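Aerobactin synthase IucC (Klebsiella pneumoniae, PDB 6CN7) probably catalyses the ATP-dependent attachment of a second N-acetyl-N-hydroxylysine to citryl-N-acetyl-N-hydroxylysine, completing the siderophore aerobactin. Local coordinates at residues Ala128-Pro139 with Ser366-Glu375; Ala163-Val173 with Met244-Leu255. The protein carries 5 engineered substitutions. All blocks are in the same frame, centred on the assembly; numbering follows the deposited sequence.

Contact 1 is the more central, about 10 Å from the centre of the chain, with none of its touching residues exposed; contact 2, about 25 Å out, is peripheral, with a buried face of aromatics and exposed residues such as Glu249 and Thr165. Contact 1 sets a short helix and the turn after it against an edge strand and its 3-10 continuation, using leucine packing and one carboxylate grip. Contact 2 is strand pairing, held by backbone hydrogen bonds, and buries 1174 against 558 Å². Along the chain it is nested inside the loop closed by contact 1. Cys133 and Arg130 pack on Ala163, and Asp129 and Cys133 on Leu255, so helix 128-133 packs against segments of both contacts.

Contact 1: Ala128-Pro139 with Ser366-Glu375; sequences ADRLQCLLSGHP and SPILMATLME
A bend at chi2 (-70°) folds the Glu375 carboxylate up to Ser136, whose OG, anti to its carbonyl carbon, turns to meet it. Ser136 OG donates to the syn lone pair of Glu375 OE1 at 2.8 Å. Ser136 N gives a nearly straight bond (172°) to Glu375 OE2, also 2.8 Å, but from above the carboxylate plane. One carboxylate thus grips backbone and side chain, and Arg115 adds a salt bridge to OE1 that probably favours its ionised form. Leu135 forks: CD1 lies 3.7 Å from Leu369 CD1, while CD2 touches Thr372 OG1 and Glu375 CG, the Leu135 side chain crossing both at about a right angle. Thr372 OG1 is held by Leu369 O (2.6 Å), which also accepts from Thr372 N. The extended Gln132 side chain passes across Leu369 at an angle, OE1 3.4 Å from Leu369 CD1 and weakly bonded to Gln258 N. Leu131 CD2 and Thr372 CG2 meet tip to tip, and Pro139 CG rests on Met374 SD at 3.8 Å. Helix 128-133 runs nearly parallel (9°) to strand 366-369, outermost in its mixed sheet beside strand 428-433; Tyr387 of helix 383-391 packs on Leu131 and Ile368, and Phe493 of helix 475-499 on Pro139 and Met374.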
loop_
_atom_site.group_PDB
_atom_site.type_symbol
_atom_site.label_atom_id
_atom_site.label_comp_id
_atom_site.label_asym_id
_atom_site.label_seq_id
_atom_site.Cartn_x
_atom_site.Cartn_y
_atom_site.Cartn_z
ATOM N N ALA A 128 -20.332 22.073 -11.087
ATOM C CA ALA A 128 -20.062 22.324 -9.675
ATOM C C ALA A 128 -19.037 21.343 -9.119
ATOM O O ALA A 128 -18.149 21.730 -8.350
ATOM C CB ALA A 128 -21.362 22.249 -8.874
ATOM N N ASP A 129 -19.134 20.070 -9.506
ATOM C CA ASP A 129 -18.224 19.062 -8.970
ATOM C C ASP A 129 -16.810 19.231 -9.508
ATOM O O ASP A 129 -15.840 18.944 -8.797
ATOM C CB ASP A 129 -18.745 17.661 -9.290
ATOM C CG ASP A 129 -20.074 17.365 -8.619
ATOM O OD1 ASP A 129 -20.326 17.918 -7.527
ATOM O OD2 ASP A 129 -20.868 16.583 -9.182
ATOM N N ARG A 130 -16.665 19.685 -10.754
ATOM C CA ARG A 130 -15.330 19.908 -11.294
ATOM C C ARG A 130 -14.688 21.140 -10.670
ATOM O O ARG A 130 -13.484 21.144 -10.389
ATOM C CB ARG A 130 -15.395 20.039 -12.817
ATOM C CG ARG A 130 -14.059 20.359 -13.478
ATOM C CD ARG A 130 -12.955 19.401 -13.075
ATOM N NE ARG A 130 -13.309 18.006 -13.329
ATOM C CZ ARG A 130 -13.007 17.336 -14.436
ATOM N NH1 ARG A 130 -13.383 16.070 -14.561
ATOM N NH2 ARG A 130 -12.331 17.919 -15.418
ATOM N N LEU A 131 -15.472 22.198 -10.449
ATOM C CA LEU A 131 -14.932 23.394 -9.812
ATOM C C LEU A 131 -14.421 23.080 -8.413
ATOM O O LEU A 131 -13.334 23.527 -8.024
ATOM C CB LEU A 131 -15.995 24.491 -9.766
ATOM C CG LEU A 131 -15.610 25.788 -9.044
ATOM C CD1 LEU A 131 -14.360 26.409 -9.648
ATOM C CD2 LEU A 131 -16.767 26.777 -9.078
ATOM N N GLN A 132 -15.157 22.300 -7.669
ATOM C CA GLN A 132 -14.730 21.914 -6.377
ATOM C C GLN A 132 -13.427 21.176 -6.433
ATOM O O GLN A 132 -12.614 21.379 -5.617
ATOM C CB GLN A 132 -15.773 21.122 -5.632
ATOM C CG GLN A 132 -15.269 20.536 -4.352
ATOM C CD GLN A 132 -16.281 19.952 -3.429
ATOM O OE1 GLN A 132 -15.954 19.520 -2.374
ATOM N NE2 GLN A 132 -17.499 19.965 -3.812
ATOM N N CYS A 133 -13.237 20.331 -7.408
ATOM C CA CYS A 133 -11.977 19.614 -7.572
ATOM C C CYS A 133 -10.809 20.567 -7.806
ATOM O O CYS A 133 -9.691 20.295 -7.360
ATOM C CB CYS A 133 -12.079 18.624 -8.735
ATOM S SG CYS A 133 -13.040 17.133 -8.382
ATOM N N LEU A 134 -11.043 21.682 -8.496
ATOM C CA LEU A 134 -9.974 22.585 -8.896
ATOM C C LEU A 134 -9.648 23.633 -7.840
ATOM O O LEU A 134 -8.816 24.511 -8.095
ATOM C CB LEU A 134 -10.339 23.274 -10.214
ATOM C CG LEU A 134 -10.561 22.342 -11.410
ATOM C CD1 LEU A 134 -10.955 23.151 -12.628
ATOM C CD2 LEU A 134 -9.321 21.508 -11.700
ATOM N N LEU A 135 -10.268 23.561 -6.665
ATOM C CA LEU A 135 -9.954 24.507 -5.608
ATOM C C LEU A 135 -8.540 24.271 -5.084
ATOM O O LEU A 135 -8.027 23.150 -5.091
ATOM C CB LEU A 135 -10.967 24.392 -4.470
ATOM C CG LEU A 135 -12.403 24.803 -4.810
ATOM C CD1 LEU A 135 -13.320 24.510 -3.638
ATOM C CD2 LEU A 135 -12.483 26.273 -5.191
ATOM N N SER A 136 -7.911 25.353 -4.617
ATOM C CA SER A 136 -6.513 25.292 -4.200
ATOM C C SER A 136 -6.312 24.457 -2.943
ATOM O O SER A 136 -5.191 24.011 -2.686
ATOM C CB SER A 136 -5.973 26.701 -3.959
ATOM O OG SER A 136 -6.095 27.499 -5.122
ATOM N N GLY A 137 -7.359 24.232 -2.161
ATOM C CA GLY A 137 -7.231 23.512 -0.909
ATOM C C GLY A 137 -7.267 24.435 0.292
ATOM O O GLY A 137 -7.637 25.610 0.215
ATOM N N HIS A 138 -6.868 23.878 1.426
ATOM C CA HIS A 138 -6.981 24.610 2.681
ATOM C C HIS A 138 -6.035 25.808 2.670
ATOM O O HIS A 138 -4.843 25.647 2.386
ATOM C CB HIS A 138 -6.672 23.705 3.868
ATOM C CG HIS A 138 -7.147 24.253 5.178
ATOM N ND1 HIS A 138 -6.390 25.114 5.943
ATOM C CD2 HIS A 138 -8.307 24.075 5.850
ATOM C CE1 HIS A 138 -7.062 25.436 7.034
ATOM N NE2 HIS A 138 -8.228 24.819 7.002
ATOM N N PRO A 139 -6.518 27.018 2.981
ATOM C CA PRO A 139 -5.675 28.211 2.804
ATOM C C PRO A 139 -4.649 28.437 3.900
ATOM O O PRO A 139 -3.726 29.237 3.691
ATOM C CB PRO A 139 -6.698 29.353 2.778
ATOM C CG PRO A 139 -7.808 28.863 3.641
ATOM C CD PRO A 139 -7.871 27.367 3.452
ATOM N N SER A 366 -26.937 26.564 -8.189
ATOM C CA SER A 366 -25.713 25.790 -8.283
ATOM C C SER A 366 -24.927 25.884 -6.982
ATOM O O SER A 366 -24.810 26.971 -6.405
ATOM C CB SER A 366 -24.832 26.273 -9.440
ATOM O OG SER A 366 -23.646 25.497 -9.514
ATOM N N PRO A 367 -24.365 24.773 -6.505
ATOM C CA PRO A 367 -23.570 24.813 -5.274
ATOM C C PRO A 367 -22.110 25.148 -5.530
ATOM O O PRO A 367 -21.514 24.744 -6.532
ATOM C CB PRO A 367 -23.711 23.382 -4.741
ATOM C CG PRO A 367 -23.778 22.559 -5.982
ATOM C CD PRO A 367 -24.510 23.395 -7.009
ATOM N N ILE A 368 -21.533 25.910 -4.604
ATOM C CA ILE A 368 -20.095 26.129 -4.552
ATOM C C ILE A 368 -19.668 26.092 -3.095
ATOM O O ILE A 368 -20.444 26.418 -2.192
ATOM C CB ILE A 368 -19.666 27.468 -5.202
ATOM C CG1 ILE A 368 -20.197 28.666 -4.398
ATOM C CG2 ILE A 368 -20.141 27.534 -6.651
ATOM C CD1 ILE A 368 -19.607 29.994 -4.819
ATOM N N LEU A 369 -18.427 25.684 -2.865
ATOM C CA LEU A 369 -17.821 25.864 -1.558
ATOM C C LEU A 369 -17.438 27.326 -1.388
ATOM O O LEU A 369 -17.010 27.985 -2.342
ATOM C CB LEU A 369 -16.588 24.976 -1.401
ATOM C CG LEU A 369 -16.839 23.469 -1.482
ATOM C CD1 LEU A 369 -15.540 22.710 -1.282
ATOM C CD2 LEU A 369 -17.881 23.017 -0.463
ATOM N N MET A 370 -17.612 27.840 -0.171
ATOM C CA MET A 370 -17.272 29.236 0.074
ATOM C C MET A 370 -15.794 29.495 -0.177
ATOM O O MET A 370 -15.409 30.618 -0.521
ATOM C CB MET A 370 -17.648 29.629 1.501
ATOM C CG MET A 370 -17.490 31.114 1.764
ATOM S SD MET A 370 -18.366 31.670 3.230
ATOM C CE MET A 370 -17.817 33.372 3.301
ATOM N N ALA A 371 -14.953 28.470 -0.019
ATOM C CA ALA A 371 -13.544 28.603 -0.370
ATOM C C ALA A 371 -13.356 29.040 -1.815
ATOM O O ALA A 371 -12.294 29.571 -2.155
ATOM C CB ALA A 371 -12.816 27.279 -0.126
ATOM N N THR A 372 -14.359 28.824 -2.670
ATOM C CA THR A 372 -14.287 29.306 -4.045
ATOM C C THR A 372 -14.009 30.802 -4.098
ATOM O O THR A 372 -13.337 31.276 -5.021
ATOM C CB THR A 372 -15.592 28.984 -4.777
ATOM O OG1 THR A 372 -15.862 27.579 -4.687
ATOM C CG2 THR A 372 -15.513 29.386 -6.243
ATOM N N LEU A 373 -14.509 31.559 -3.120
ATOM C CA LEU A 373 -14.332 33.005 -3.100
ATOM C C LEU A 373 -12.912 33.428 -2.745
ATOM O O LEU A 373 -12.632 34.632 -2.735
ATOM C CB LEU A 373 -15.323 33.630 -2.117
ATOM C CG LEU A 373 -16.788 33.235 -2.320
ATOM C CD1 LEU A 373 -17.659 33.916 -1.284
ATOM C CD2 LEU A 373 -17.258 33.579 -3.725
ATOM N N MET A 374 -12.021 32.484 -2.448
ATOM C CA MET A 374 -10.611 32.776 -2.237
ATOM C C MET A 374 -9.778 32.584 -3.495
ATOM O O MET A 374 -8.560 32.785 -3.447
ATOM C CB MET A 374 -10.042 31.879 -1.136
ATOM C CG MET A 374 -10.852 31.830 0.135
ATOM S SD MET A 374 -10.188 30.580 1.251
ATOM C CE MET A 374 -11.423 30.643 2.523
ATOM N N GLU A 375 -10.395 32.199 -4.607
ATOM C CA GLU A 375 -9.662 31.799 -5.798
ATOM C C GLU A 375 -9.493 32.960 -6.769
ATOM O O GLU A 375 -10.286 33.906 -6.789
ATOM C CB GLU A 375 -10.380 30.649 -6.506
ATOM C CG GLU A 375 -10.528 29.390 -5.666
ATOM C CD GLU A 375 -9.208 28.682 -5.431
ATOM O OE1 GLU A 375 -8.277 28.879 -6.241
ATOM O OE2 GLU A 375 -9.101 27.929 -4.434
HETATM O O HOH W 1 -18.835 23.684 -7.052
#

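Contact 2: Ala163-Val173 with Met244-Leu255; sequences ANTFRLHWLAV and MVSLGEFGDLWL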
loop_
_atom_site.group_PDB
_atom_site.type_symbol
_atom_site.label_atom_id
_atom_site.label_comp_id
_atom_site.label_asym_id
_atom_site.label_seq_id
_atom_site.Cartn_x
_atom_site.Cartn_y
_atom_site.Cartn_z
ATOM N N ALA A 163 -9.339 14.898 -9.867
ATOM C CA ALA A 163 -10.684 14.756 -10.432
ATOM C C ALA A 163 -10.857 13.424 -11.157
ATOM O O ALA A 163 -11.553 13.335 -12.170
ATOM C CB ALA A 163 -11.010 15.924 -11.366
ATOM N N ASN A 164 -10.223 12.380 -10.640
ATOM C CA ASN A 164 -10.410 11.043 -11.179
ATOM C C ASN A 164 -11.506 10.310 -10.411
ATOM O O ASN A 164 -11.811 10.625 -9.259
ATOM C CB ASN A 164 -9.108 10.250 -11.119
ATOM C CG ASN A 164 -8.123 10.666 -12.194
ATOM O OD1 ASN A 164 -8.503 10.911 -13.339
ATOM N ND2 ASN A 164 -6.850 10.753 -11.830
ATOM N N THR A 165 -12.099 9.323 -11.069
ATOM C CA THR A 165 -13.198 8.557 -10.505
ATOM C C THR A 165 -12.759 7.122 -10.241
ATOM O O THR A 165 -11.720 6.662 -10.721
ATOM C CB THR A 165 -14.412 8.575 -11.437
ATOM O OG1 THR A 165 -14.068 7.964 -12.689
ATOM C CG2 THR A 165 -14.879 9.998 -11.680
ATOM N N PHE A 166 -13.574 6.407 -9.469
ATOM C CA PHE A 166 -13.246 5.035 -9.114
ATOM C C PHE A 166 -14.486 4.345 -8.568
ATOM O O PHE A 166 -15.422 4.989 -8.085
ATOM C CB PHE A 166 -12.102 4.978 -8.094
ATOM C CG PHE A 166 -12.321 5.842 -6.878
ATOM C CD1 PHE A 166 -11.940 7.175 -6.880
ATOM C CD2 PHE A 166 -12.903 5.320 -5.733
ATOM C CE1 PHE A 166 -12.135 7.969 -5.764
ATOM C CE2 PHE A 166 -13.101 6.110 -4.615
ATOM C CZ PHE A 166 -12.716 7.435 -4.632
ATOM N N ARG A 167 -14.479 3.020 -8.665
ATOM C CA ARG A 167 -15.513 2.193 -8.069
ATOM C C ARG A 167 -15.178 1.900 -6.613
ATOM O O ARG A 167 -14.028 2.004 -6.178
ATOM C CB ARG A 167 -15.664 0.875 -8.832
ATOM C CG ARG A 167 -16.352 0.998 -10.176
ATOM C CD ARG A 167 -16.555 -0.370 -10.802
ATOM N NE ARG A 167 -17.219 -0.293 -12.101
ATOM C CZ ARG A 167 -17.429 -1.339 -12.895
ATOM N NH1 ARG A 167 -17.023 -2.548 -12.531
ATOM N NH2 ARG A 167 -18.044 -1.173 -14.058
ATOM N N LEU A 168 -16.205 1.526 -5.859
ATOM C CA LEU A 168 -16.029 1.113 -4.478
ATOM C C LEU A 168 -15.864 -0.397 -4.392
ATOM O O LEU A 168 -16.372 -1.151 -5.227
ATOM C CB LEU A 168 -17.223 1.546 -3.629
ATOM C CG LEU A 168 -17.505 3.047 -3.603
ATOM C CD1 LEU A 168 -18.757 3.329 -2.788
ATOM C CD2 LEU A 168 -16.310 3.817 -3.055
ATOM N N HIS A 169 -15.136 -0.830 -3.369
ATOM C CA HIS A 169 -15.028 -2.237 -3.030
ATOM C C HIS A 169 -16.161 -2.610 -2.080
ATOM O O HIS A 169 -16.599 -1.795 -1.262
ATOM C CB HIS A 169 -13.671 -2.526 -2.389
ATOM C CG HIS A 169 -13.329 -3.980 -2.317
ATOM N ND1 HIS A 169 -12.775 -4.667 -3.376
ATOM C CD2 HIS A 169 -13.452 -4.876 -1.311
ATOM C CE1 HIS A 169 -12.575 -5.925 -3.025
ATOM N NE2 HIS A 169 -12.977 -6.077 -1.777
ATOM N N TRP A 170 -16.640 -3.846 -2.194
ATOM C CA TRP A 170 -17.811 -4.297 -1.452
ATOM C C TRP A 170 -17.471 -5.524 -0.619
ATOM O O TRP A 170 -16.887 -6.487 -1.129
ATOM C CB TRP A 170 -18.971 -4.604 -2.400
ATOM C CG TRP A 170 -19.522 -3.372 -3.029
ATOM C CD1 TRP A 170 -19.127 -2.804 -4.204
ATOM C CD2 TRP A 170 -20.559 -2.535 -2.507
ATOM N NE1 TRP A 170 -19.859 -1.669 -4.451
ATOM C CE2 TRP A 170 -20.746 -1.481 -3.423
ATOM C CE3 TRP A 170 -21.352 -2.576 -1.356
ATOM C CZ2 TRP A 170 -21.691 -0.479 -3.223
ATOM C CZ3 TRP A 170 -22.291 -1.581 -1.160
ATOM C CH2 TRP A 170 -22.452 -0.547 -2.088
ATOM N N LEU A 171 -17.843 -5.480 0.656
ATOM C CA LEU A 171 -17.677 -6.591 1.580
ATOM C C LEU A 171 -19.038 -7.127 1.998
ATOM O O LEU A 171 -20.078 -6.494 1.797
ATOM C CB LEU A 171 -16.889 -6.159 2.823
ATOM C CG LEU A 171 -15.446 -5.692 2.631
ATOM C CD1 LEU A 171 -14.848 -5.297 3.972
ATOM C CD2 LEU A 171 -14.611 -6.772 1.967
ATOM N N ALA A 172 -19.018 -8.318 2.591
ATOM C CA ALA A 172 -20.195 -8.921 3.199
ATOM C C ALA A 172 -19.890 -9.205 4.661
ATOM O O ALA A 172 -18.851 -9.794 4.978
ATOM C CB ALA A 172 -20.603 -10.206 2.474
ATOM N N VAL A 173 -20.787 -8.778 5.545
ATOM C CA VAL A 173 -20.592 -8.901 6.982
ATOM C C VAL A 173 -21.857 -9.467 7.606
ATOM O O VAL A 173 -22.972 -9.198 7.149
ATOM C CB VAL A 173 -20.238 -7.541 7.623
ATOM C CG1 VAL A 173 -20.035 -7.686 9.130
ATOM C CG2 VAL A 173 -18.998 -6.950 6.971
ATOM N N MET A 244 -15.755 -12.389 7.357
ATOM C CA MET A 244 -15.967 -11.328 6.386
ATOM C C MET A 244 -15.618 -11.869 5.010
ATOM O O MET A 244 -14.691 -12.671 4.873
ATOM C CB MET A 244 -15.106 -10.102 6.698
ATOM C CG MET A 244 -15.587 -9.262 7.867
ATOM S SD MET A 244 -14.352 -8.060 8.420
ATOM C CE MET A 244 -13.459 -7.703 6.905
ATOM N N VAL A 245 -16.355 -11.423 3.996
ATOM C CA VAL A 245 -16.189 -11.921 2.636
ATOM C C VAL A 245 -15.935 -10.742 1.710
ATOM O O VAL A 245 -16.658 -9.739 1.762
ATOM C CB VAL A 245 -17.417 -12.727 2.168
ATOM C CG1 VAL A 245 -17.242 -13.200 0.730
ATOM C CG2 VAL A 245 -17.649 -13.911 3.095
ATOM N N SER A 246 -14.913 -10.865 0.867
ATOM C CA SER A 246 -14.574 -9.842 -0.112
ATOM C C SER A 246 -15.264 -10.168 -1.431
ATOM O O SER A 246 -14.994 -11.211 -2.035
ATOM C CB SER A 246 -13.058 -9.766 -0.292
ATOM O OG SER A 246 -12.713 -8.984 -1.416
ATOM N N LEU A 247 -16.150 -9.276 -1.875
ATOM C CA LEU A 247 -16.921 -9.510 -3.089
ATOM C C LEU A 247 -16.283 -8.891 -4.320
ATOM O O LEU A 247 -16.455 -9.416 -5.427
ATOM C CB LEU A 247 -18.341 -8.959 -2.926
ATOM C CG LEU A 247 -19.327 -9.849 -2.166
ATOM C CD1 LEU A 247 -18.833 -10.149 -0.762
ATOM C CD2 LEU A 247 -20.696 -9.196 -2.117
ATOM N N GLY A 248 -15.557 -7.798 -4.159
ATOM C CA GLY A 248 -14.929 -7.109 -5.265
ATOM C C GLY A 248 -15.526 -5.729 -5.466
ATOM O O GLY A 248 -16.294 -5.217 -4.645
ATOM N N GLU A 249 -15.160 -5.125 -6.592
ATOM C CA GLU A 249 -15.619 -3.787 -6.933
ATOM C C GLU A 249 -16.871 -3.874 -7.793
ATOM O O GLU A 249 -16.936 -4.676 -8.731
ATOM C CB GLU A 249 -14.520 -3.016 -7.664
ATOM C CG GLU A 249 -13.274 -2.787 -6.825
ATOM C CD GLU A 249 -12.226 -1.968 -7.550
ATOM O OE1 GLU A 249 -12.379 -1.754 -8.773
ATOM O OE2 GLU A 249 -11.251 -1.534 -6.897
ATOM N N PHE A 250 -17.866 -3.051 -7.466
ATOM C CA PHE A 250 -19.120 -3.021 -8.202
ATOM C C PHE A 250 -19.656 -1.599 -8.226
ATOM O O PHE A 250 -19.346 -0.782 -7.355
ATOM C CB PHE A 250 -20.188 -3.932 -7.580
ATOM C CG PHE A 250 -19.814 -5.383 -7.531
ATOM C CD1 PHE A 250 -19.995 -6.199 -8.635
ATOM C CD2 PHE A 250 -19.309 -5.940 -6.369
ATOM C CE1 PHE A 250 -19.663 -7.540 -8.585
ATOM C CE2 PHE A 250 -18.975 -7.278 -6.313
ATOM C CZ PHE A 250 -19.153 -8.080 -7.423
ATOM N N GLY A 251 -20.473 -1.317 -9.232
ATOM C CA GLY A 251 -21.352 -0.170 -9.202
ATOM C C GLY A 251 -20.797 1.056 -9.895
ATOM O O GLY A 251 -19.929 0.995 -10.770
ATOM N N ASP A 252 -21.318 2.203 -9.472
ATOM C CA ASP A 252 -21.055 3.474 -10.122
ATOM C C ASP A 252 -19.654 3.979 -9.795
ATOM O O ASP A 252 -18.960 3.467 -8.913
ATOM C CB ASP A 252 -22.095 4.510 -9.692
ATOM C CG ASP A 252 -23.485 4.175 -10.191
ATOM O OD1 ASP A 252 -23.594 3.456 -11.207
ATOM O OD2 ASP A 252 -24.467 4.624 -9.565
ATOM N N LEU A 253 -19.248 5.014 -10.528
ATOM C CA LEU A 253 -17.966 5.669 -10.327
ATOM C C LEU A 253 -18.139 6.853 -9.388
ATOM O O LEU A 253 -19.098 7.622 -9.509
ATOM C CB LEU A 253 -17.394 6.136 -11.666
ATOM C CG LEU A 253 -17.035 5.044 -12.674
ATOM C CD1 LEU A 253 -16.635 5.657 -14.011
ATOM C CD2 LEU A 253 -15.913 4.169 -12.138
ATOM N N TRP A 254 -17.205 7.000 -8.453
ATOM C CA TRP A 254 -17.300 8.012 -7.414
ATOM C C TRP A 254 -16.155 9.009 -7.541
ATOM O O TRP A 254 -15.080 8.687 -8.053
ATOM C CB TRP A 254 -17.287 7.371 -6.022
ATOM C CG TRP A 254 -18.523 6.571 -5.741
ATOM C CD1 TRP A 254 -18.744 5.266 -6.067
ATOM C CD2 TRP A 254 -19.713 7.028 -5.088
ATOM N NE1 TRP A 254 -19.994 4.880 -5.653
ATOM C CE2 TRP A 254 -20.610 5.944 -5.049
ATOM C CE3 TRP A 254 -20.105 8.248 -4.530
ATOM C CZ2 TRP A 254 -21.874 6.042 -4.476
ATOM C CZ3 TRP A 254 -21.360 8.345 -3.963
ATOM C CH2 TRP A 254 -22.230 7.247 -3.939
ATOM N N LEU A 255 -16.397 10.221 -7.049
ATOM C CA LEU A 255 -15.471 11.336 -7.175
ATOM C C LEU A 255 -15.241 11.927 -5.793
ATOM O O LEU A 255 -16.197 12.145 -5.042
ATOM C CB LEU A 255 -16.030 12.391 -8.133
ATOM C CG LEU A 255 -15.258 13.695 -8.314
ATOM C CD1 LEU A 255 -13.966 13.450 -9.070
ATOM C CD2 LEU A 255 -16.129 14.705 -9.038
HETATM O O HOH W 2 -11.636 1.237 -7.710
HETATM O O HOH W 3 -10.661 -2.613 -4.815
#
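Trp170 and Phe250 meet through both backbone and ring: Trp170 NE1 donates to Phe250 O at 3.1 Å, with the acceptor close to the indole plane but the donor above the carbonyl plane. With CG anti to the carbonyl carbon (chi1 -69°), Trp170 brings its pyrrole edge, CD1 and NE1, to Phe250, with CD1 3.7 Å from Phe250 CB. The two rings meet obliquely, their planes at 53°. Further along the same face, Leu168 CD1 sits over the five-membered ring of Trp254, a CH-pi contact 3.9 Å from the centroid. Phe166 and Trp254 form an antiparallel hydrogen-bonded pair, and Trp254 O also lies over one face of the Phe166 ring. On the other face, His169 NE2 and Ser246 OG share a hydrogen bond of 2.9 Å, while Gly248 O lies over one face of the imidazole, toward its rim. A water hydrogen-bonds to Arg167 O and more weakly to Glu249 OE2. Ala172 and Val245 exchange two backbone bonds, and Leu171 CD1 reaches Met244 CE at 4.0 Å.

Beyond this shell, Trp227 of helix 224-234 stacks on the His169 ring and touches Leu171 and Ser246. Phe204 of helix 198-210 meets Phe250 edge-to-face, and Glu200 accepts from Gly251 N. Arg268 and Asn265 hold the Asp252 carboxylate.

Opposite Trp170 stand both Leu247 and Gly248: Leu247 N binds Trp170 O (3.0 Å), and Trp170 N binds Gly248 O (2.8 Å). This classic beta bulge shifts the register by one residue. The chain turns a corner at Gly251, so one flank of strand 165-173 is served first by 244-250 and then by 252-255. Strand 252-256 goes on to pair with 262-265, within a branched or curled antiparallel sheet of the IucA/IucC family region.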